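Endoglucanase (Ruminococcus champanellensis, PDB 6WQV) probably cleaves internal beta-1,4 linkages of cellulose and related plant polysaccharides such as xylan, as a broad-specificity family 5 glycoside hydrolase. Local coordinates at residues A[269-272]-A[273-277]; A[300-303]-A[304-307]; A[144-147]-A[148-152]; A[230-233]-A[234-237]; A[124-128]-A[129-133]. All blocks are in the same frame, centred on the assembly; numbering follows the deposited sequence. Where two conformers were deposited one is given.

Contact 1. Residues A[269-272]-A[273-277]; sequences TLQE and IYNSF
Q271 and N275 meet one helical turn apart, ND2 of N275 lying 3.5 Å from CG of Q271, with the two amide planes 21° from parallel. The same pair is joined through the backbone, N275 N donating to Q271 O at 2.8 Å. An alanine in place of N275 would keep that bond but would probably leave CG of Q271 without its amide neighbour and open a gap beside it. One step on, S276 uses E272 O twice: its N donates at 2.9 Å and its OG at 2.8 Å, from opposite faces of the carbonyl plane. The serine suits this place because OG, anti to its carbonyl carbon (chi1 -65°), reaches back to the carbonyl of the preceding turn, which gives the hydroxyl an acceptor. On the inner side L270 and I273 point the same way, CD2 to CD1 4.2 Å, and branched aliphatic chains fit there because both meet I286 of strand 284-289. L270 also reaches Y307 and I310 of helix 297-313, and T269 OG1 bonds back to Q265 O. A polar outer side and an apolar inner side make this an amphipathic helix, typical of those that surround the strands of a TIM barrel.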
loop_
_atom_site.group_PDB
_atom_site.type_symbol
_atom_site.label_atom_id
_atom_site.label_comp_id
_atom_site.label_asym_id
_atom_site.label_seq_id
_atom_site.Cartn_x
_atom_site.Cartn_y
_atom_site.Cartn_z
ATOM N N THR A 269 0.059 9.793 17.712
ATOM C CA THR A 269 0.473 8.787 16.742
ATOM C C THR A 269 0.796 9.417 15.394
ATOM O O THR A 269 1.829 9.111 14.787
ATOM C CB THR A 269 -0.631 7.735 16.620
ATOM O OG1 THR A 269 -0.751 7.045 17.872
ATOM C CG2 THR A 269 -0.328 6.754 15.501
ATOM N N LEU A 270 -0.073 10.304 14.906
ATOM C CA LEU A 270 0.159 10.905 13.598
ATOM C C LEU A 270 1.319 11.889 13.646
ATOM O O LEU A 270 2.107 11.971 12.696
ATOM C CB LEU A 270 -1.130 11.549 13.081
ATOM C CG LEU A 270 -2.248 10.531 12.845
ATOM C CD1 LEU A 270 -3.558 11.208 12.478
ATOM C CD2 LEU A 270 -1.872 9.523 11.756
ATOM N N GLN A 271 1.452 12.626 14.750
ATOM C CA GLN A 271 2.599 13.512 14.922
ATOM C C GLN A 271 3.911 12.738 14.886
ATOM O O GLN A 271 4.924 13.258 14.402
ATOM C CB GLN A 271 2.467 14.270 16.244
ATOM C CG GLN A 271 3.600 15.221 16.560
ATOM C CD GLN A 271 3.403 15.941 17.890
ATOM O OE1 GLN A 271 3.175 17.151 17.923
ATOM N NE2 GLN A 271 3.486 15.197 18.991
ATOM N N GLU A 272 3.912 11.494 15.376
ATOM C CA GLU A 272 5.140 10.700 15.348
ATOM C C GLU A 272 5.551 10.374 13.916
ATOM O O GLU A 272 6.748 10.357 13.598
ATOM C CB GLU A 272 4.954 9.409 16.144
ATOM C CG GLU A 272 4.960 9.595 17.644
ATOM C CD GLU A 272 6.286 10.103 18.157
ATOM O OE1 GLU A 272 7.270 9.334 18.123
ATOM O OE2 GLU A 272 6.349 11.277 18.582
ATOM N N ILE A 273 4.582 10.083 13.049
ATOM C CA ILE A 273 4.894 9.875 11.637
ATOM C C ILE A 273 5.485 11.142 11.037
ATOM O O ILE A 273 6.487 11.101 10.312
ATOM C CB ILE A 273 3.640 9.404 10.874
ATOM C CG1 ILE A 273 3.133 8.088 11.473
ATOM C CG2 ILE A 273 3.939 9.262 9.389
ATOM C CD1 ILE A 273 1.771 7.635 10.972
ATOM N N TYR A 274 4.861 12.289 11.310
ATOM C CA TYR A 274 5.385 13.556 10.823
ATOM C C TYR A 274 6.801 13.796 11.328
ATOM O O TYR A 274 7.704 14.139 10.552
ATOM C CB TYR A 274 4.457 14.682 11.280
ATOM C CG TYR A 274 4.968 16.058 10.963
ATOM C CD1 TYR A 274 5.045 16.500 9.652
ATOM C CD2 TYR A 274 5.369 16.921 11.971
ATOM C CE1 TYR A 274 5.513 17.766 9.354
ATOM C CE2 TYR A 274 5.831 18.185 11.686
ATOM C CZ TYR A 274 5.908 18.602 10.378
ATOM O OH TYR A 274 6.375 19.865 10.099
ATOM N N ASN A 275 7.014 13.626 12.634
ATOM C CA ASN A 275 8.316 13.931 13.211
ATOM C C ASN A 275 9.394 12.985 12.699
ATOM O O ASN A 275 10.549 13.394 12.562
ATOM C CB ASN A 275 8.258 13.842 14.733
ATOM C CG ASN A 275 7.555 15.018 15.364
ATOM O OD1 ASN A 275 7.414 16.077 14.754
ATOM N ND2 ASN A 275 7.117 14.843 16.607
ATOM N N SER A 276 9.037 11.726 12.431
ATOM C CA SER A 276 10.019 10.733 12.000
ATOM C C SER A 276 10.466 10.961 10.560
ATOM O O SER A 276 11.625 10.674 10.223
ATOM C CB SER A 276 9.418 9.331 12.140
ATOM O OG SER A 276 9.161 9.000 13.495
ATOM N N PHE A 277 9.578 11.478 9.709
ATOM C CA PHE A 277 9.829 11.553 8.271
ATOM C C PHE A 277 9.613 12.955 7.708
ATOM O O PHE A 277 10.585 13.631 7.362
ATOM C CB PHE A 277 8.976 10.505 7.554
ATOM C CG PHE A 277 9.314 9.095 7.955
ATOM C CD1 PHE A 277 10.522 8.538 7.591
ATOM C CD2 PHE A 277 8.443 8.347 8.729
ATOM C CE1 PHE A 277 10.851 7.252 7.966
ATOM C CE2 PHE A 277 8.765 7.059 9.109
ATOM C CZ PHE A 277 9.977 6.509 8.727
#

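Contact 2. Residues A[300-303]-A[304-307]; sequences RVLW and GENY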
loop_
_atom_site.group_PDB
_atom_site.type_symbol
_atom_site.label_atom_id
_atom_site.label_comp_id
_atom_site.label_asym_id
_atom_site.label_seq_id
_atom_site.Cartn_x
_atom_site.Cartn_y
_atom_site.Cartn_z
ATOM N N ARG A 300 -16.981 5.591 14.564
ATOM C CA ARG A 300 -16.139 5.617 13.378
ATOM C C ARG A 300 -16.195 6.969 12.679
ATOM O O ARG A 300 -15.187 7.403 12.102
ATOM C CB ARG A 300 -16.504 4.489 12.413
ATOM C CG ARG A 300 -16.156 3.101 12.941
ATOM C CD ARG A 300 -15.838 2.127 11.814
ATOM N NE ARG A 300 -17.028 1.810 11.029
ATOM C CZ ARG A 300 -17.005 1.231 9.831
ATOM N NH1 ARG A 300 -15.858 0.897 9.261
ATOM N NH2 ARG A 300 -18.151 0.993 9.212
ATOM N N VAL A 301 -17.350 7.643 12.706
ATOM C CA VAL A 301 -17.453 8.983 12.124
ATOM C C VAL A 301 -16.562 9.962 12.878
ATOM O O VAL A 301 -15.831 10.753 12.273
ATOM C CB VAL A 301 -18.922 9.442 12.084
ATOM C CG1 VAL A 301 -19.027 10.939 11.791
ATOM C CG2 VAL A 301 -19.701 8.648 11.037
ATOM N N LEU A 302 -16.601 9.922 14.208
ATOM C CA LEU A 302 -15.762 10.816 14.996
ATOM C C LEU A 302 -14.290 10.508 14.771
ATOM O O LEU A 302 -13.470 11.417 14.578
ATOM C CB LEU A 302 -16.126 10.677 16.471
ATOM C CG LEU A 302 -15.364 11.551 17.462
ATOM C CD1 LEU A 302 -15.669 13.012 17.199
ATOM C CD2 LEU A 302 -15.700 11.177 18.893
ATOM N N TRP A 303 -13.934 9.222 14.799
ATOM C CA TRP A 303 -12.564 8.807 14.508
ATOM C C TRP A 303 -12.138 9.267 13.120
ATOM O O TRP A 303 -11.052 9.836 12.949
ATOM C CB TRP A 303 -12.470 7.281 14.643
ATOM C CG TRP A 303 -11.235 6.689 14.059
ATOM C CD1 TRP A 303 -10.032 6.514 14.679
ATOM C CD2 TRP A 303 -11.078 6.191 12.728
ATOM N NE1 TRP A 303 -9.131 5.935 13.808
ATOM C CE2 TRP A 303 -9.753 5.728 12.606
ATOM C CE3 TRP A 303 -11.934 6.091 11.628
ATOM C CZ2 TRP A 303 -9.262 5.174 11.421
ATOM C CZ3 TRP A 303 -11.446 5.546 10.451
ATOM C CH2 TRP A 303 -10.121 5.104 10.357
ATOM N N GLY A 304 -12.989 9.053 12.116
ATOM C CA GLY A 304 -12.596 9.343 10.749
ATOM C C GLY A 304 -12.427 10.824 10.475
ATOM O O GLY A 304 -11.485 11.229 9.780
ATOM N N GLU A 305 -13.341 11.653 10.988
ATOM C CA GLU A 305 -13.184 13.092 10.828
ATOM C C GLU A 305 -11.852 13.551 11.406
ATOM O O GLU A 305 -11.124 14.332 10.784
ATOM C CB GLU A 305 -14.308 13.844 11.543
ATOM C CG GLU A 305 -15.716 13.571 11.068
ATOM C CD GLU A 305 -16.748 14.350 11.875
ATOM O OE1 GLU A 305 -16.575 14.480 13.108
ATOM O OE2 GLU A 305 -17.726 14.836 11.271
ATOM N N ASN A 306 -11.515 13.064 12.599
ATOM C CA ASN A 306 -10.307 13.536 13.266
ATOM C C ASN A 306 -9.051 12.953 12.633
ATOM O O ASN A 306 -8.031 13.645 12.539
ATOM C CB ASN A 306 -10.389 13.222 14.754
ATOM C CG ASN A 306 -11.248 14.209 15.490
ATOM O OD1 ASN A 306 -10.813 15.326 15.772
ATOM N ND2 ASN A 306 -12.489 13.824 15.780
ATOM N N TYR A 307 -9.094 11.691 12.197
ATOM C CA TYR A 307 -7.931 11.100 11.536
ATOM C C TYR A 307 -7.513 11.942 10.331
ATOM O O TYR A 307 -6.352 12.361 10.218
ATOM C CB TYR A 307 -8.239 9.649 11.138
ATOM C CG TYR A 307 -7.013 8.799 10.812
ATOM C CD1 TYR A 307 -6.228 9.093 9.714
ATOM C CD2 TYR A 307 -6.659 7.717 11.603
ATOM C CE1 TYR A 307 -5.120 8.339 9.414
ATOM C CE2 TYR A 307 -5.549 6.955 11.310
ATOM C CZ TYR A 307 -4.784 7.275 10.216
ATOM O OH TYR A 307 -3.678 6.528 9.895
#
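The carbonyl oxygen of L302 is gripped twice by N306, whose ND2 donates to it at 2.9 Å and whose backbone N does so at 3.2 Å. The two donors arrive from opposite faces of the carbonyl plane, and the oxygen lies only 10° out of the plane of the side-chain amide, which fixes how that amide is turned. Its other end is held too, OD1 accepting from R309. These bonds belong to helix 297-313, the helix of the beta-alpha-beta unit that links strands 284-289 and 318-322 of the TIM barrel. The helical ladder continues with G304 N to R300 O at 2.7 Å and E305 N to V301 O at 2.9 Å, nearly straight at the hydrogen. Glycine suits position 304 because a side chain would have to start between R300 O and the indole of W303; as it is, CE3 of W303 stands 3.4 Å from G304 CA. L302 and N306 run side by side, with CD1 of the leucine 3.6 Å from ND2 of the asparagine. V301 and the acid of E305 lie on another side of the helix, where both touch A351 of helix 346-353. Inward, W303 and Y307 run side by side toward the barrel, where NE1 of W303 bonds to S244 O and the hydroxyl of Y307 to S242 O. With CG of W303 anti to the backbone N (chi1 166°), the indole lies alongside Y307, whose CG stands over one face, 4.1 Å above the plane and offset toward the rim; the two rings meet obliquely, and CZ2 of W303 touches CD2 of Y307 at 3.6 Å.

Contact 3. Residues A[144-147]-A[148-152]; sequences TQIA and TRFGS
T148 turns back on T144, its backbone N donating to T144 O at 3.0 Å, in the last turn of helix 129-149. This helix joins strands 113-117 and 157-160 in a beta-alpha-beta unit of the TIM barrel. The hydroxyl of T148 occupies the crowded position between its own N and carbonyl carbon (chi1 59°), which carries OG1 between two carbonyl oxygens, 3.0 Å from T144 O and 3.2 Å from Q145 O. Its single proton can serve either one, and the choice is not settled. Threonine suits this exposed place because the hydroxyl finds acceptors on the helix itself, while the methyl CG2 comes near CG2 of T144. R149 follows, its N bonded to Q145 O at 3.1 Å. Its chain bends at chi2 and chi3 and carries the guanidinium away to helix 94-108, where it forms a salt bridge with E94 and hydrogen bonds with N98 and Q101; a long, multiply donating side chain is what this bridging position can use. F150 is the first residue to depart from helical backbone angles, although its N still reaches I146 O at 3.1 Å. The ring meets that same oxygen at its edge, in the ring plane, with CD2 of F150 3.3 Å from I146 O. It enters the core among L116, L157 and F159 of the strands and V104 of helix 94-108. There the side chain of I146 crosses it obliquely, CG2 lying 4.1 Å from CD2 of F150. At G151 a side chain would have crowded A147 O, an oxygen that accepts from N203: a CB on G151 would stand only 3.1 Å from A147 O.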
loop_
_atom_site.group_PDB
_atom_site.type_symbol
_atom_site.label_atom_id
_atom_site.label_comp_id
_atom_site.label_asym_id
_atom_site.label_seq_id
_atom_site.Cartn_x
_atom_site.Cartn_y
_atom_site.Cartn_z
ATOM N N THR A 144 12.301 -5.867 -12.395
ATOM C CA THR A 144 12.640 -5.558 -13.782
ATOM C C THR A 144 11.440 -5.803 -14.689
ATOM O O THR A 144 11.117 -4.969 -15.547
ATOM C CB THR A 144 13.864 -6.353 -14.244
ATOM O OG1 THR A 144 15.005 -5.937 -13.486
ATOM C CG2 THR A 144 14.153 -6.112 -15.726
ATOM N N GLN A 145 10.728 -6.915 -14.474
ATOM C CA GLN A 145 9.567 -7.238 -15.305
ATOM C C GLN A 145 8.430 -6.240 -15.102
ATOM O O GLN A 145 7.791 -5.809 -16.068
ATOM C CB GLN A 145 9.079 -8.655 -15.000
ATOM C CG GLN A 145 9.991 -9.754 -15.469
ATOM C CD GLN A 145 9.542 -11.112 -14.986
ATOM O OE1 GLN A 145 8.590 -11.691 -15.518
ATOM N NE2 GLN A 145 10.217 -11.630 -13.965
ATOM N N ILE A 146 8.130 -5.893 -13.848
ATOM C CA ILE A 146 7.044 -4.952 -13.588
ATOM C C ILE A 146 7.403 -3.579 -14.136
ATOM O O ILE A 146 6.599 -2.932 -14.819
ATOM C CB ILE A 146 6.712 -4.885 -12.085
ATOM C CG1 ILE A 146 6.280 -6.264 -11.578
ATOM C CG2 ILE A 146 5.647 -3.813 -11.826
ATOM C CD1 ILE A 146 6.286 -6.401 -10.052
ATOM N N ALA A 147 8.629 -3.132 -13.879
ATOM C CA ALA A 147 9.020 -1.790 -14.281
ATOM C C ALA A 147 9.042 -1.651 -15.796
ATOM O O ALA A 147 8.681 -0.598 -16.330
ATOM C CB ALA A 147 10.384 -1.437 -13.693
ATOM N N THR A 148 9.466 -2.691 -16.515
ATOM C CA THR A 148 9.482 -2.571 -17.968
ATOM C C THR A 148 8.069 -2.576 -18.532
ATOM O O THR A 148 7.771 -1.829 -19.472
ATOM C CB THR A 148 10.365 -3.634 -18.624
ATOM O OG1 THR A 148 9.919 -4.948 -18.291
ATOM C CG2 THR A 148 11.797 -3.485 -18.171
ATOM N N ARG A 149 7.166 -3.392 -17.976
ATOM C CA ARG A 149 5.804 -3.392 -18.500
ATOM C C ARG A 149 5.156 -2.021 -18.335
ATOM O O ARG A 149 4.409 -1.567 -19.214
ATOM C CB ARG A 149 4.953 -4.465 -17.814
ATOM C CG ARG A 149 3.464 -4.396 -18.173
ATOM C CD ARG A 149 3.198 -4.707 -19.647
ATOM N NE ARG A 149 3.262 -6.138 -19.925
ATOM C CZ ARG A 149 2.211 -6.938 -20.109
ATOM N NH1 ARG A 149 0.967 -6.478 -20.051
ATOM N NH2 ARG A 149 2.421 -8.223 -20.349
ATOM N N PHE A 150 5.428 -1.351 -17.213
ATOM C CA PHE A 150 4.763 -0.112 -16.834
ATOM C C PHE A 150 5.640 1.111 -17.046
ATOM O O PHE A 150 5.298 2.199 -16.579
ATOM C CB PHE A 150 4.252 -0.211 -15.391
ATOM C CG PHE A 150 3.097 -1.162 -15.233
ATOM C CD1 PHE A 150 1.803 -0.742 -15.488
ATOM C CD2 PHE A 150 3.309 -2.483 -14.870
ATOM C CE1 PHE A 150 0.743 -1.620 -15.377
ATOM C CE2 PHE A 150 2.248 -3.361 -14.748
ATOM C CZ PHE A 150 0.967 -2.933 -15.007
ATOM N N GLY A 151 6.738 0.969 -17.784
ATOM C CA GLY A 151 7.696 2.050 -17.880
ATOM C C GLY A 151 7.228 3.265 -18.646
ATOM O O GLY A 151 7.773 4.354 -18.440
ATOM N N SER A 152 6.229 3.105 -19.523
ATOM C CA SER A 152 5.763 4.202 -20.361
ATOM C C SER A 152 4.788 5.131 -19.647
ATOM O O SER A 152 4.489 6.210 -20.172
ATOM C CB SER A 152 5.092 3.653 -21.627
ATOM O OG SER A 152 3.932 2.900 -21.305
#

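Contact 4. Residues A[230-233]-A[234-237]; sequences DTVA and NKLI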
loop_
_atom_site.group_PDB
_atom_site.type_symbol
_atom_site.label_atom_id
_atom_site.label_comp_id
_atom_site.label_asym_id
_atom_site.label_seq_id
_atom_site.Cartn_x
_atom_site.Cartn_y
_atom_site.Cartn_z
ATOM N N ASP A 230 19.514 7.243 -4.251
ATOM C CA ASP A 230 18.824 7.330 -5.529
ATOM C C ASP A 230 19.726 8.007 -6.551
ATOM O O ASP A 230 20.718 8.657 -6.214
ATOM C CB ASP A 230 17.485 8.090 -5.378
ATOM C CG ASP A 230 16.425 7.673 -6.406
ATOM O OD1 ASP A 230 16.737 6.974 -7.397
ATOM O OD2 ASP A 230 15.249 8.055 -6.212
ATOM N N THR A 231 19.389 7.804 -7.819
ATOM C CA THR A 231 20.093 8.404 -8.938
ATOM C C THR A 231 19.560 9.784 -9.284
ATOM O O THR A 231 20.150 10.477 -10.120
ATOM C CB THR A 231 19.909 7.499 -10.151
ATOM O OG1 THR A 231 18.511 7.255 -10.328
ATOM C CG2 THR A 231 20.600 6.164 -9.944
ATOM N N VAL A 232 18.456 10.184 -8.664
ATOM C CA VAL A 232 17.792 11.452 -8.912
ATOM C C VAL A 232 17.278 11.947 -7.569
ATOM O O VAL A 232 16.994 11.155 -6.665
ATOM C CB VAL A 232 16.651 11.286 -9.936
ATOM C CG1 VAL A 232 15.743 10.140 -9.537
ATOM C CG2 VAL A 232 15.863 12.575 -10.085
ATOM N N ALA A 233 17.175 13.262 -7.434
ATOM C CA ALA A 233 16.839 13.851 -6.149
ATOM C C ALA A 233 15.336 13.867 -5.909
ATOM O O ALA A 233 14.543 14.065 -6.834
ATOM C CB ALA A 233 17.379 15.277 -6.068
ATOM N N ASN A 234 14.955 13.632 -4.654
ATOM C CA ASN A 234 13.616 13.960 -4.154
ATOM C C ASN A 234 12.508 13.180 -4.852
ATOM O O ASN A 234 11.463 13.736 -5.192
ATOM C CB ASN A 234 13.368 15.463 -4.264
ATOM C CG ASN A 234 14.310 16.263 -3.404
ATOM O OD1 ASN A 234 14.447 15.990 -2.218
ATOM N ND2 ASN A 234 14.987 17.241 -4.003
ATOM N N LYS A 235 12.707 11.872 -5.025
ATOM C CA LYS A 235 11.709 11.034 -5.680
ATOM C C LYS A 235 11.219 9.871 -4.821
ATOM O O LYS A 235 10.447 9.043 -5.319
ATOM C CB LYS A 235 12.253 10.484 -7.009
ATOM C CG LYS A 235 12.589 11.527 -8.059
ATOM C CD LYS A 235 11.354 12.152 -8.689
ATOM C CE LYS A 235 11.740 13.032 -9.866
ATOM N NZ LYS A 235 10.550 13.411 -10.673
ATOM N N LEU A 236 11.629 9.780 -3.559
ATOM C CA LEU A 236 11.291 8.646 -2.712
ATOM C C LEU A 236 10.331 9.048 -1.599
ATOM O O LEU A 236 10.461 10.121 -1.001
ATOM C CB LEU A 236 12.546 8.019 -2.096
ATOM C CG LEU A 236 13.581 7.517 -3.102
ATOM C CD1 LEU A 236 14.767 6.875 -2.369
ATOM C CD2 LEU A 236 12.993 6.541 -4.096
ATOM N N ILE A 237 9.388 8.148 -1.318
ATOM C CA ILE A 237 8.352 8.331 -0.312
ATOM C C ILE A 237 8.328 7.105 0.591
ATOM O O ILE A 237 8.362 5.971 0.107
ATOM C CB ILE A 237 6.977 8.482 -0.991
ATOM C CG1 ILE A 237 6.977 9.636 -1.990
ATOM C CG2 ILE A 237 5.868 8.652 0.045
ATOM C CD1 ILE A 237 5.855 9.531 -3.022
HETATM O O HOH W 1 15.166 10.353 -4.790
#
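Polar contact between D230 and K235 runs through a single water held inside the turn. It donates to D230 OD2 and to V232 O, each at 2.7 Å, and accepts from K235 N at 2.9 Å, tying the two ends of the turn together. The carboxylate is put to further use on its other oxygen: OD1 accepts from T231 N at 2.8 Å, on the anti side and 30° out of the carboxylate plane, and makes a salt bridge with R197. Aspartate suits the place because its two oxygens can serve these separate partners. An alanine at D230 would remove both oxygens, and would probably leave the water with one acceptor fewer and R197 without its carboxylate mate. Non-polar carbon contacts are few: CG1 of V232 rests 3.7 Å from CG of K235, the two chains crossing. In a mixed contact, CD2 of L236 comes 3.4 Å from the carboxylate oxygen OD2 of D230. The lysine lends its aliphatic part to V232; bent at chi2 (-73°), it carries NZ away to D13 and to the carbonyls of L14 and I205. The backbone turns at N234, whose positive phi of 63° is one that asparagine tolerates better than most residues. The turn leads into strand 236-241 of the barrel; K235, just before the strand, and I237 within it make backbone hydrogen bonds to strand 208-211, while D230 and V232 face helix 179-197.

Contact 5. Residues A[124-128]-A[129-133]; sequences WLIPT and NAQKD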
loop_
_atom_site.group_PDB
_atom_site.type_symbol
_atom_site.label_atom_id
_atom_site.label_comp_id
_atom_site.label_asym_id
_atom_site.label_seq_id
_atom_site.Cartn_x
_atom_site.Cartn_y
_atom_site.Cartn_z
ATOM N N TRP A 124 8.488 -15.885 0.457
ATOM C CA TRP A 124 9.878 -15.806 0.014
ATOM C C TRP A 124 10.600 -14.531 0.434
ATOM O O TRP A 124 11.826 -14.552 0.548
ATOM C CB TRP A 124 9.986 -15.933 -1.516
ATOM C CG TRP A 124 9.307 -14.829 -2.279
ATOM C CD1 TRP A 124 8.017 -14.825 -2.715
ATOM C CD2 TRP A 124 9.876 -13.577 -2.712
ATOM N NE1 TRP A 124 7.742 -13.658 -3.374
ATOM C CE2 TRP A 124 8.865 -12.872 -3.387
ATOM C CE3 TRP A 124 11.139 -12.983 -2.580
ATOM C CZ2 TRP A 124 9.069 -11.607 -3.939
ATOM C CZ3 TRP A 124 11.341 -11.726 -3.131
ATOM C CH2 TRP A 124 10.313 -11.054 -3.803
ATOM N N LEU A 125 9.875 -13.440 0.702
ATOM C CA LEU A 125 10.472 -12.139 1.025
ATOM C C LEU A 125 10.853 -12.104 2.507
ATOM O O LEU A 125 10.249 -11.417 3.337
ATOM C CB LEU A 125 9.502 -11.021 0.662
ATOM C CG LEU A 125 10.012 -9.582 0.723
ATOM C CD1 LEU A 125 10.956 -9.305 -0.443
ATOM C CD2 LEU A 125 8.869 -8.563 0.728
ATOM N N ILE A 126 11.884 -12.873 2.830
ATOM C CA ILE A 126 12.283 -13.149 4.207
ATOM C C ILE A 126 13.465 -12.255 4.587
ATOM O O ILE A 126 14.534 -12.357 3.967
ATOM C CB ILE A 126 12.651 -14.631 4.363
ATOM C CG1 ILE A 126 11.432 -15.509 4.062
ATOM C CG2 ILE A 126 13.230 -14.917 5.746
ATOM C CD1 ILE A 126 11.799 -16.951 3.748
ATOM N N PRO A 127 13.340 -11.414 5.628
ATOM C CA PRO A 127 14.448 -10.489 5.968
ATOM C C PRO A 127 15.451 -11.073 6.960
ATOM O O PRO A 127 15.495 -10.731 8.151
ATOM C CB PRO A 127 13.712 -9.288 6.555
ATOM C CG PRO A 127 12.513 -9.924 7.251
ATOM C CD PRO A 127 12.113 -11.110 6.394
ATOM N N THR A 128 16.286 -11.977 6.458
ATOM C CA THR A 128 17.374 -12.561 7.227
ATOM C C THR A 128 18.628 -12.556 6.364
ATOM O O THR A 128 18.556 -12.558 5.130
ATOM C CB THR A 128 17.092 -14.013 7.639
ATOM O OG1 THR A 128 16.991 -14.832 6.465
ATOM C CG2 THR A 128 15.811 -14.113 8.455
ATOM N N ASN A 129 19.787 -12.570 7.026
ATOM C CA ASN A 129 21.038 -12.647 6.283
ATOM C C ASN A 129 21.105 -13.915 5.446
ATOM O O ASN A 129 21.677 -13.917 4.349
ATOM C CB ASN A 129 22.225 -12.617 7.244
ATOM C CG ASN A 129 22.470 -11.244 7.821
ATOM O OD1 ASN A 129 22.064 -10.238 7.246
ATOM N ND2 ASN A 129 23.139 -11.197 8.967
ATOM N N ALA A 130 20.536 -15.010 5.953
ATOM C CA ALA A 130 20.616 -16.278 5.238
ATOM C C ALA A 130 19.839 -16.235 3.926
ATOM O O ALA A 130 20.213 -16.924 2.971
ATOM C CB ALA A 130 20.093 -17.410 6.122
ATOM N N GLN A 131 18.766 -15.447 3.858
ATOM C CA GLN A 131 17.950 -15.356 2.651
ATOM C C GLN A 131 18.288 -14.153 1.781
ATOM O O GLN A 131 17.828 -14.088 0.637
ATOM C CB GLN A 131 16.464 -15.320 3.027
ATOM C CG GLN A 131 15.958 -16.639 3.584
ATOM C CD GLN A 131 15.940 -17.731 2.527
ATOM O OE1 GLN A 131 15.618 -17.477 1.367
ATOM N NE2 GLN A 131 16.299 -18.947 2.921
ATOM N N LYS A 132 19.116 -13.236 2.281
ATOM C CA LYS A 132 19.280 -11.922 1.661
ATOM C C LYS A 132 19.658 -11.990 0.186
ATOM O O LYS A 132 19.046 -11.311 -0.646
ATOM C CB LYS A 132 20.345 -11.159 2.444
ATOM C CG LYS A 132 20.659 -9.776 1.938
ATOM C CD LYS A 132 21.781 -9.196 2.781
ATOM C CE LYS A 132 22.252 -7.849 2.267
ATOM N NZ LYS A 132 23.347 -7.295 3.121
ATOM N N ASP A 133 20.687 -12.768 -0.158
ATOM C CA ASP A 133 21.147 -12.785 -1.544
ATOM C C ASP A 133 20.067 -13.336 -2.471
ATOM O O ASP A 133 19.827 -12.790 -3.554
ATOM C CB ASP A 133 22.433 -13.603 -1.672
ATOM C CG ASP A 133 23.629 -12.931 -1.021
ATOM O OD1 ASP A 133 23.542 -11.734 -0.673
ATOM O OD2 ASP A 133 24.662 -13.613 -0.861
HETATM O O HOH W 2 13.450 -16.648 -0.025
#
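The side chain of Q131 lies across I126, its CG 3.9 Å from CG2 of the isoleucine, while its amide reaches the loop through a water that donates to Q131 OE1 and to W124 O at 2.7 Å each. Glutamine suits this position by pairing apolar methylenes with a polar end that meets water. The indole of W124, in one of the two conformers deposited for L125, has CB of that leucine over one face, displaced toward the rim. Elsewhere the same ring makes a cation-pi contact with R138 and gives its NE1 proton to E121, so a large aromatic with one donor fits between the loop and helix 129-149. The helix begins here with an N-cap: T128 stands just before the first turn, and its OG1 accepts from Q131 N at 3.2 Å, with an N-H to oxygen angle of 142°. A chi1 of 64° sets that hydroxyl between the threonine's own N and carbonyl carbon, from where it leans over the start of the helix. T128 O receives a weak second bond from the same N-H, also at 3.2 Å. Threonine is a common N-cap choice because its short side chain can replace the missing helical acceptor. Outside the turn, E180 of helix 179-197 accepts from N129 N, and Y188 of that helix bonds to I126 O. CB of Q131 packs 3.5 Å from T128 OG1.

From the N terminus, contact 5 comes first, closing the passage from the loop after strand 113-117 into helix 129-149. Contact 3 lies at the far end of that helix, their centres about 24 Å apart, where the chain turns back toward strand 157-160. Contact 4 closes the turn that feeds strand 236-241. Contact 1 then lies within helix 263-278, and contact 2 within helix 297-313. All five follow in series, none nesting or crossing. Only contacts 1 and 2 touch, where L270 packs against Y307 and joins the two neighbouring helices; contacts 2 and 3 lie on opposite sides of the chain's centre, their own centres about 38 Å apart.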